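PDB 1KDI: plastocyanin from Adiantum capillus-veneris, which carries electrons between the cytochrome b6-f complex and P700 of photosystem I, using a single bound copper ion. Local coordinates for residues N38-I43 with T84-P89; S53-A58 with A75-P80. One frame throughout, in Å; residues are numbered along the deposited sequence.

Contact 1. Residues N38-I43 with T84-P89. With CU (copper (II) ion), chain B.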
ATOM      1  N   ASN A  38      -1.063   5.618   5.710  1.00 15.97           N
ATOM      2  CA  ASN A  38      -0.220   4.421   5.657  1.00 16.53           C
ATOM      3  C   ASN A  38      -0.784   3.409   4.655  1.00 15.80           C
ATOM      4  O   ASN A  38      -1.741   3.709   3.919  1.00 14.22           O
ATOM      5  CB  ASN A  38      -0.103   3.814   7.065  1.00 15.12           C
ATOM      6  CG  ASN A  38      -1.264   3.052   7.638  1.00 14.50           C
ATOM      7  OD1 ASN A  38      -2.391   2.967   7.151  1.00 17.63           O
ATOM      8  ND2 ASN A  38      -0.962   2.488   8.785  1.00 18.38           N
ATOM      9  N   ILE A  39      -0.152   2.230   4.557  1.00 16.93           N
ATOM     10  CA  ILE A  39      -0.595   1.216   3.615  1.00 17.83           C
ATOM     11  C   ILE A  39      -0.473  -0.159   4.277  1.00 14.86           C
ATOM     12  O   ILE A  39       0.545  -0.598   4.801  1.00 14.06           O
ATOM     13  CB  ILE A  39       0.232   1.391   2.224  1.00 22.34           C
ATOM     14  CG1 ILE A  39       0.761   0.087   1.759  1.00 26.19           C
ATOM     15  CG2 ILE A  39       1.413   2.353   2.316  1.00 24.89           C
ATOM     16  CD1 ILE A  39      -0.333  -0.562   0.994  1.00 24.27           C
ATOM     17  N   VAL A  40      -1.639  -0.755   4.263  1.00 13.38           N
ATOM     18  CA  VAL A  40      -1.909  -2.053   4.825  1.00 15.34           C
ATOM     19  C   VAL A  40      -2.593  -2.876   3.733  1.00 15.54           C
ATOM     20  O   VAL A  40      -3.561  -2.414   3.118  1.00 16.16           O
ATOM     21  CB  VAL A  40      -2.837  -1.849   6.049  1.00 16.04           C
ATOM     22  CG1 VAL A  40      -3.297  -3.179   6.564  1.00 18.72           C
ATOM     23  CG2 VAL A  40      -2.111  -1.063   7.133  1.00 18.45           C
ATOM     24  N   PHE A  41      -2.133  -4.096   3.447  1.00 17.96           N
ATOM     25  CA  PHE A  41      -2.797  -4.992   2.508  1.00 15.67           C
ATOM     26  C   PHE A  41      -3.902  -5.796   3.146  1.00 17.39           C
ATOM     27  O   PHE A  41      -3.814  -6.246   4.304  1.00 17.58           O
ATOM     28  CB  PHE A  41      -1.797  -5.967   1.906  1.00 15.71           C
ATOM     29  CG  PHE A  41      -0.939  -5.322   0.831  1.00 15.47           C
ATOM     30  CD1 PHE A  41       0.203  -4.643   1.163  1.00 16.12           C
ATOM     31  CD2 PHE A  41      -1.341  -5.418  -0.482  1.00 18.87           C
ATOM     32  CE1 PHE A  41       0.956  -4.045   0.186  1.00 16.60           C
ATOM     33  CE2 PHE A  41      -0.575  -4.817  -1.455  1.00 16.71           C
ATOM     34  CZ  PHE A  41       0.565  -4.136  -1.118  1.00 16.25           C
ATOM     35  N   ASP A  42      -4.954  -5.959   2.354  1.00 17.94           N
ATOM     36  CA  ASP A  42      -6.039  -6.840   2.688  1.00 22.29           C
ATOM     37  C   ASP A  42      -5.564  -8.273   2.478  1.00 23.76           C
ATOM     38  O   ASP A  42      -4.822  -8.568   1.542  1.00 22.33           O
ATOM     39  CB  ASP A  42      -7.193  -6.616   1.803  1.00 26.12           C
ATOM     40  CG  ASP A  42      -8.386  -6.218   2.618  1.00 33.03           C
ATOM     41  OD1 ASP A  42      -8.797  -6.988   3.506  1.00 38.36           O
ATOM     42  OD2 ASP A  42      -8.873  -5.113   2.359  1.00 35.72           O
ATOM     43  N   ILE A  43      -5.926  -9.217   3.334  1.00 27.34           N
ATOM     44  CA  ILE A  43      -5.425 -10.571   3.160  1.00 29.23           C
ATOM     45  C   ILE A  43      -6.593 -11.360   2.614  1.00 31.53           C
ATOM     46  O   ILE A  43      -7.640 -11.372   3.269  1.00 31.43           O
ATOM     47  CB  ILE A  43      -4.920 -11.094   4.516  1.00 29.77           C
ATOM     48  CG1 ILE A  43      -3.735 -10.219   4.947  1.00 28.21           C
ATOM     49  CG2 ILE A  43      -4.520 -12.581   4.392  1.00 30.15           C
ATOM     50  CD1 ILE A  43      -3.000 -10.544   6.242  1.00 30.23           C
ATOM     51  N   THR A  84      -5.587  -6.017  -2.705  1.00 19.20           N
ATOM     52  CA  THR A  84      -6.079  -4.685  -2.384  1.00 19.35           C
ATOM     53  C   THR A  84      -5.303  -4.093  -1.238  1.00 17.84           C
ATOM     54  O   THR A  84      -4.970  -4.789  -0.290  1.00 15.43           O
ATOM     55  CB  THR A  84      -7.533  -4.727  -1.997  1.00 21.36           C
ATOM     56  OG1 THR A  84      -8.221  -5.194  -3.142  1.00 23.12           O
ATOM     57  CG2 THR A  84      -8.102  -3.345  -1.631  1.00 26.19           C
ATOM     58  N   PHE A  85      -4.944  -2.827  -1.283  1.00 18.61           N
ATOM     59  CA  PHE A  85      -4.344  -2.192  -0.138  1.00 18.82           C
ATOM     60  C   PHE A  85      -5.147  -0.938   0.235  1.00 18.50           C
ATOM     61  O   PHE A  85      -5.950  -0.431  -0.566  1.00 14.04           O
ATOM     62  CB  PHE A  85      -2.901  -1.871  -0.445  1.00 19.49           C
ATOM     63  CG  PHE A  85      -2.585  -0.954  -1.607  1.00 19.50           C
ATOM     64  CD1 PHE A  85      -2.583   0.412  -1.422  1.00 17.48           C
ATOM     65  CD2 PHE A  85      -2.314  -1.511  -2.845  1.00 19.10           C
ATOM     66  CE1 PHE A  85      -2.311   1.238  -2.493  1.00 19.10           C
ATOM     67  CE2 PHE A  85      -2.044  -0.677  -3.903  1.00 20.60           C
ATOM     68  CZ  PHE A  85      -2.043   0.698  -3.728  1.00 20.19           C
ATOM     69  N   TYR A  86      -5.049  -0.506   1.493  1.00 19.03           N
ATOM     70  CA  TYR A  86      -5.813   0.651   1.936  1.00 17.89           C
ATOM     71  C   TYR A  86      -5.026   1.398   2.991  1.00 15.42           C
ATOM     72  O   TYR A  86      -3.972   0.951   3.471  1.00 15.48           O
ATOM     73  CB  TYR A  86      -7.189   0.195   2.463  1.00 19.11           C
ATOM     74  CG  TYR A  86      -7.105  -0.675   3.705  1.00 23.64           C
ATOM     75  CD1 TYR A  86      -6.995  -0.121   4.967  1.00 25.18           C
ATOM     76  CD2 TYR A  86      -7.091  -2.046   3.549  1.00 27.52           C
ATOM     77  CE1 TYR A  86      -6.855  -0.926   6.080  1.00 27.23           C
ATOM     78  CE2 TYR A  86      -6.957  -2.860   4.652  1.00 27.76           C
ATOM     79  CZ  TYR A  86      -6.839  -2.295   5.894  1.00 29.48           C
ATOM     80  OH  TYR A  86      -6.680  -3.132   6.971  1.00 31.23           O
ATOM     81  N   CYS A  87      -5.506   2.598   3.279  1.00 14.80           N
ATOM     82  CA  CYS A  87      -4.858   3.411   4.281  1.00 16.07           C
ATOM     83  C   CYS A  87      -5.683   3.178   5.545  1.00 14.42           C
ATOM     84  O   CYS A  87      -6.903   3.320   5.433  1.00 15.04           O
ATOM     85  CB  CYS A  87      -4.894   4.914   3.830  1.00 17.18           C
ATOM     86  SG  CYS A  87      -4.480   6.042   5.197  1.00 15.66           S
ATOM     87  N   THR A  88      -5.169   2.857   6.727  1.00 15.46           N
ATOM     88  CA  THR A  88      -6.025   2.744   7.906  1.00 18.25           C
ATOM     89  C   THR A  88      -6.768   4.041   8.360  1.00 13.73           C
ATOM     90  O   THR A  88      -7.991   3.957   8.475  1.00 14.60           O
ATOM     91  CB  THR A  88      -5.150   2.194   9.015  1.00 19.99           C
ATOM     92  OG1 THR A  88      -4.542   0.996   8.574  1.00 24.16           O
ATOM     93  CG2 THR A  88      -5.975   1.893  10.213  1.00 21.42           C
ATOM     94  N   PRO A  89      -6.237   5.268   8.568  1.00 14.72           N
ATOM     95  CA  PRO A  89      -7.040   6.459   8.913  1.00 15.42           C
ATOM     96  C   PRO A  89      -8.211   6.741   8.001  1.00 16.47           C
ATOM     97  O   PRO A  89      -9.316   7.049   8.458  1.00 19.13           O
ATOM     98  CB  PRO A  89      -6.099   7.629   8.893  1.00 15.43           C
ATOM     99  CG  PRO A  89      -4.776   7.020   9.171  1.00 16.46           C
ATOM    100  CD  PRO A  89      -4.827   5.639   8.526  1.00 13.66           C
TER
HETATM  101 CU    CU B 103      -4.848   8.069   4.407  1.00 19.48          CU
HETATM  102  O   HOH W   1      -5.821  -8.483  -1.084  1.00 20.94           O
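Thr84 O accepts the N-H of Asp42 at 2.9 Å, while a water stands in for the direct bond between Thr84 N and Asp42 O, so the strands begin to part at Asp42. Phe85 faces Phe41 in a non-hydrogen-bonded pair. Its CB lies over one face of the Phe41 ring, 4.0 Å from the centroid, while the two rings are turned obliquely, planes 59° apart. Ile39 CD1 packs on the same CB and on CG and CD1 of the Phe85 ring, meeting it obliquely. Tyr86 forms the hydrogen-bonded pair with Val40, through Val40 N to Tyr86 O and Tyr86 N to Val40 O. With chi1 at 65°, its CG stands between the backbone N and the carbonyl carbon, which brings the ring over Val40 of strand 40-41: Val40 O sits over one ring face and Val40 CG1 is 3.4 Å from the phenol OH. Cys87 SG binds copper at 2.2 Å and also accepts the backbone N-H of Asn38 at 3.5 Å, nearly straight at 164°, an N-H...S bond as in other cupredoxins. His37, adjacent in sequence to Asn38, and His90 bind the same metal, and Met95, touched by Cys87, is the fourth copper ligand. Thr88 N donates to Asn38 OD1 at 2.8 Å, the hydroxyl OG1 adding a weak second bond, and Asn38 ND2 is held by Asp64 O. Such an asparagine tying the two ligand-bearing loops together is characteristic of the cupredoxin fold. Strand 40-41 is an edge strand of its sheet; strand 81-86 separates it from strand 96-101, while Leu55 of helix 49-57 packs on Phe41.

Contact 2. Residues S53-A58 with A75-P80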
ATOM      1  N   SER A  53       1.619 -14.398   5.159  1.00 17.25           N
ATOM      2  CA  SER A  53       2.836 -13.810   5.682  1.00 17.55           C
ATOM      3  C   SER A  53       3.446 -12.732   4.845  1.00 17.31           C
ATOM      4  O   SER A  53       4.012 -11.776   5.371  1.00 16.43           O
ATOM      5  CB  SER A  53       3.931 -14.810   5.859  1.00 20.50           C
ATOM      6  OG  SER A  53       3.338 -15.707   6.764  1.00 28.19           O
ATOM      7  N   GLU A  54       3.347 -12.911   3.530  1.00 17.00           N
ATOM      8  CA  GLU A  54       3.931 -11.986   2.585  1.00 16.19           C
ATOM      9  C   GLU A  54       3.212 -10.630   2.597  1.00 13.52           C
ATOM     10  O   GLU A  54       3.839  -9.591   2.669  1.00 14.45           O
ATOM     11  CB  GLU A  54       3.861 -12.714   1.258  1.00 20.00           C
ATOM     12  CG  GLU A  54       4.389 -11.947   0.104  1.00 25.38           C
ATOM     13  CD  GLU A  54       4.571 -12.834  -1.108  1.00 27.09           C
ATOM     14  OE1 GLU A  54       3.634 -13.478  -1.550  1.00 30.11           O
ATOM     15  OE2 GLU A  54       5.668 -12.880  -1.606  1.00 26.00           O
ATOM     16  N   LEU A  55       1.893 -10.663   2.575  1.00 13.46           N
ATOM     17  CA  LEU A  55       1.013  -9.515   2.639  1.00 14.53           C
ATOM     18  C   LEU A  55       1.141  -8.768   3.952  1.00 17.72           C
ATOM     19  O   LEU A  55       1.187  -7.529   3.961  1.00 17.41           O
ATOM     20  CB  LEU A  55      -0.387 -10.027   2.409  1.00 10.93           C
ATOM     21  CG  LEU A  55      -1.011  -9.894   1.070  1.00 14.87           C
ATOM     22  CD1 LEU A  55      -0.026  -9.912  -0.044  1.00 17.22           C
ATOM     23  CD2 LEU A  55      -1.976 -10.994   0.945  1.00 12.40           C
ATOM     24  N   LYS A  56       1.269  -9.505   5.078  1.00 17.26           N
ATOM     25  CA  LYS A  56       1.537  -8.871   6.373  1.00 18.26           C
ATOM     26  C   LYS A  56       2.895  -8.209   6.371  1.00 18.46           C
ATOM     27  O   LYS A  56       2.983  -7.056   6.760  1.00 19.63           O
ATOM     28  CB  LYS A  56       1.486  -9.893   7.510  1.00 20.23           C
ATOM     29  CG  LYS A  56       0.032 -10.136   7.832  1.00 28.80           C
ATOM     30  CD  LYS A  56      -0.051 -10.971   9.093  1.00 38.37           C
ATOM     31  CE  LYS A  56      -1.446 -10.840   9.722  1.00 44.74           C
ATOM     32  NZ  LYS A  56      -1.512 -11.475  11.042  1.00 49.28           N
ATOM     33  N   ALA A  57       3.986  -8.834   5.932  1.00 16.68           N
ATOM     34  CA  ALA A  57       5.274  -8.196   5.813  1.00 16.05           C
ATOM     35  C   ALA A  57       5.294  -7.024   4.837  1.00 16.70           C
ATOM     36  O   ALA A  57       6.170  -6.173   4.871  1.00 17.82           O
ATOM     37  CB  ALA A  57       6.292  -9.202   5.334  1.00 17.74           C
ATOM     38  N   ALA A  58       4.394  -7.001   3.882  1.00 17.97           N
ATOM     39  CA  ALA A  58       4.258  -5.898   2.953  1.00 18.62           C
ATOM     40  C   ALA A  58       3.298  -4.807   3.495  1.00 18.84           C
ATOM     41  O   ALA A  58       2.880  -3.898   2.771  1.00 16.20           O
ATOM     42  CB  ALA A  58       3.740  -6.491   1.637  1.00 18.06           C
ATOM     43  N   ALA A  75       7.276  -2.137  -0.305  1.00 21.45           N
ATOM     44  CA  ALA A  75       6.656  -3.438  -0.203  1.00 21.88           C
ATOM     45  C   ALA A  75       7.124  -4.317  -1.378  1.00 21.88           C
ATOM     46  O   ALA A  75       7.382  -3.787  -2.474  1.00 20.94           O
ATOM     47  CB  ALA A  75       5.149  -3.302  -0.272  1.00 18.88           C
ATOM     48  N   LYS A  76       7.309  -5.648  -1.189  1.00 22.98           N
ATOM     49  CA  LYS A  76       7.665  -6.614  -2.248  1.00 20.35           C
ATOM     50  C   LYS A  76       6.772  -7.827  -2.076  1.00 20.12           C
ATOM     51  O   LYS A  76       6.657  -8.366  -0.969  1.00 22.17           O
ATOM     52  CB  LYS A  76       9.067  -7.189  -2.182  1.00 21.14           C
ATOM     53  CG  LYS A  76      10.219  -6.251  -2.306  1.00 23.42           C
ATOM     54  CD  LYS A  76      11.450  -7.061  -2.557  1.00 26.81           C
ATOM     55  CE  LYS A  76      12.526  -6.047  -2.806  1.00 32.87           C
ATOM     56  NZ  LYS A  76      13.818  -6.674  -2.984  1.00 40.00           N
ATOM     57  N   VAL A  77       6.067  -8.231  -3.112  1.00 15.85           N
ATOM     58  CA  VAL A  77       5.187  -9.364  -3.081  1.00 17.89           C
ATOM     59  C   VAL A  77       5.662 -10.170  -4.312  1.00 21.16           C
ATOM     60  O   VAL A  77       5.925  -9.671  -5.422  1.00 18.59           O
ATOM     61  CB  VAL A  77       3.727  -8.869  -3.196  1.00 16.26           C
ATOM     62  CG1 VAL A  77       2.732 -10.022  -3.262  1.00 14.50           C
ATOM     63  CG2 VAL A  77       3.396  -8.036  -1.947  1.00 15.93           C
ATOM     64  N   SER A  78       5.984 -11.431  -4.098  1.00 21.59           N
ATOM     65  CA  SER A  78       6.380 -12.285  -5.196  1.00 22.81           C
ATOM     66  C   SER A  78       5.327 -13.276  -5.698  1.00 22.52           C
ATOM     67  O   SER A  78       5.522 -13.815  -6.795  1.00 25.37           O
ATOM     68  CB  SER A  78       7.683 -12.969  -4.757  1.00 23.95           C
ATOM     69  OG  SER A  78       7.670 -13.577  -3.476  1.00 28.22           O
ATOM     70  N   THR A  79       4.201 -13.494  -4.997  1.00 19.12           N
ATOM     71  CA  THR A  79       3.155 -14.372  -5.471  1.00 19.58           C
ATOM     72  C   THR A  79       2.192 -13.692  -6.487  1.00 21.26           C
ATOM     73  O   THR A  79       1.571 -12.663  -6.176  1.00 20.45           O
ATOM     74  CB  THR A  79       2.368 -14.904  -4.247  1.00 19.42           C
ATOM     75  OG1 THR A  79       3.313 -15.499  -3.363  1.00 21.26           O
ATOM     76  CG2 THR A  79       1.285 -15.892  -4.633  1.00 21.55           C
ATOM     77  N   PRO A  80       2.021 -14.222  -7.718  1.00 20.39           N
ATOM     78  CA  PRO A  80       1.063 -13.731  -8.676  1.00 18.55           C
ATOM     79  C   PRO A  80      -0.352 -13.650  -8.172  1.00 18.14           C
ATOM     80  O   PRO A  80      -0.837 -14.590  -7.562  1.00 19.63           O
ATOM     81  CB  PRO A  80       1.239 -14.675  -9.821  1.00 19.91           C
ATOM     82  CG  PRO A  80       2.711 -14.956  -9.822  1.00 17.76           C
ATOM     83  CD  PRO A  80       2.906 -15.222  -8.356  1.00 19.82           C
TER
HETATM   84  O   HOH W   2       6.598  -9.201   1.851  1.00 19.06           O
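Glu54 reaches from the helix to the loop at Ser78 and Thr79, and hydrogen bonds to its carboxylate dominate the contact. OE2 takes two donors from Ser78: the hydroxyl OG at 2.8 Å, arriving nearly in line with the C-O bond, and the backbone N at 2.9 Å, which comes from above the carboxylate plane, 61° out of it. OE1 accepts Thr79 OG1 at 2.7 Å on its syn lone pair, with Thr79 N as a weak additional donor. The reach follows from chi1 at 179° and a chain that stays extended beyond CG, which stretch the side chain across the gap with each carboxylate oxygen turned to one hydroxyl. A water bridges the backbones, donating to Glu54 O and to Lys76 O. Apolar contacts lie closer to the protein interior. Ala58 CB meets Val77 CG2 at 3.9 Å and Ala75 CB at 4.0 Å, where the chain leaves the helix, and Leu55 CD1 reaches Val77 CG1 at 4.2 Å. Leu55 and Val77 both also touch Tyr83 of strand 81-86, so the helix and the loop both rest on Tyr83. Ala58 O is buried here with no hydrogen-bond partner. Two hydroxyls and a straight backbone N-H (165° for Ser78 N) converging on one carboxylate fix its rotation and would favour the ionised form; the donors identified here are neutral and would help to stabilise the negative charge.

Overall arrangement
Contact 1 and contact 2 have centres about 13 Å apart and meet directly. Phe41 of 38-43 links them: its CD1 lies 3.2 Å from Ala58 O, and its CB packs against Leu55 O. Further along, Ile43 CD1 approaches Lys56 CG at 3.4 Å. Contact 2 falls within the chain that runs between the two segments of contact 1, and its loop 76-80 leads straight into strand 81-86, which ends just before Cys87. The copper belongs to contact 1 alone; the nearest atom of contact 2, Ala58 O, is 14.3 Å from the copper ion, and this contact joins helix 49-57 to the connection between the two sheets of the sandwich.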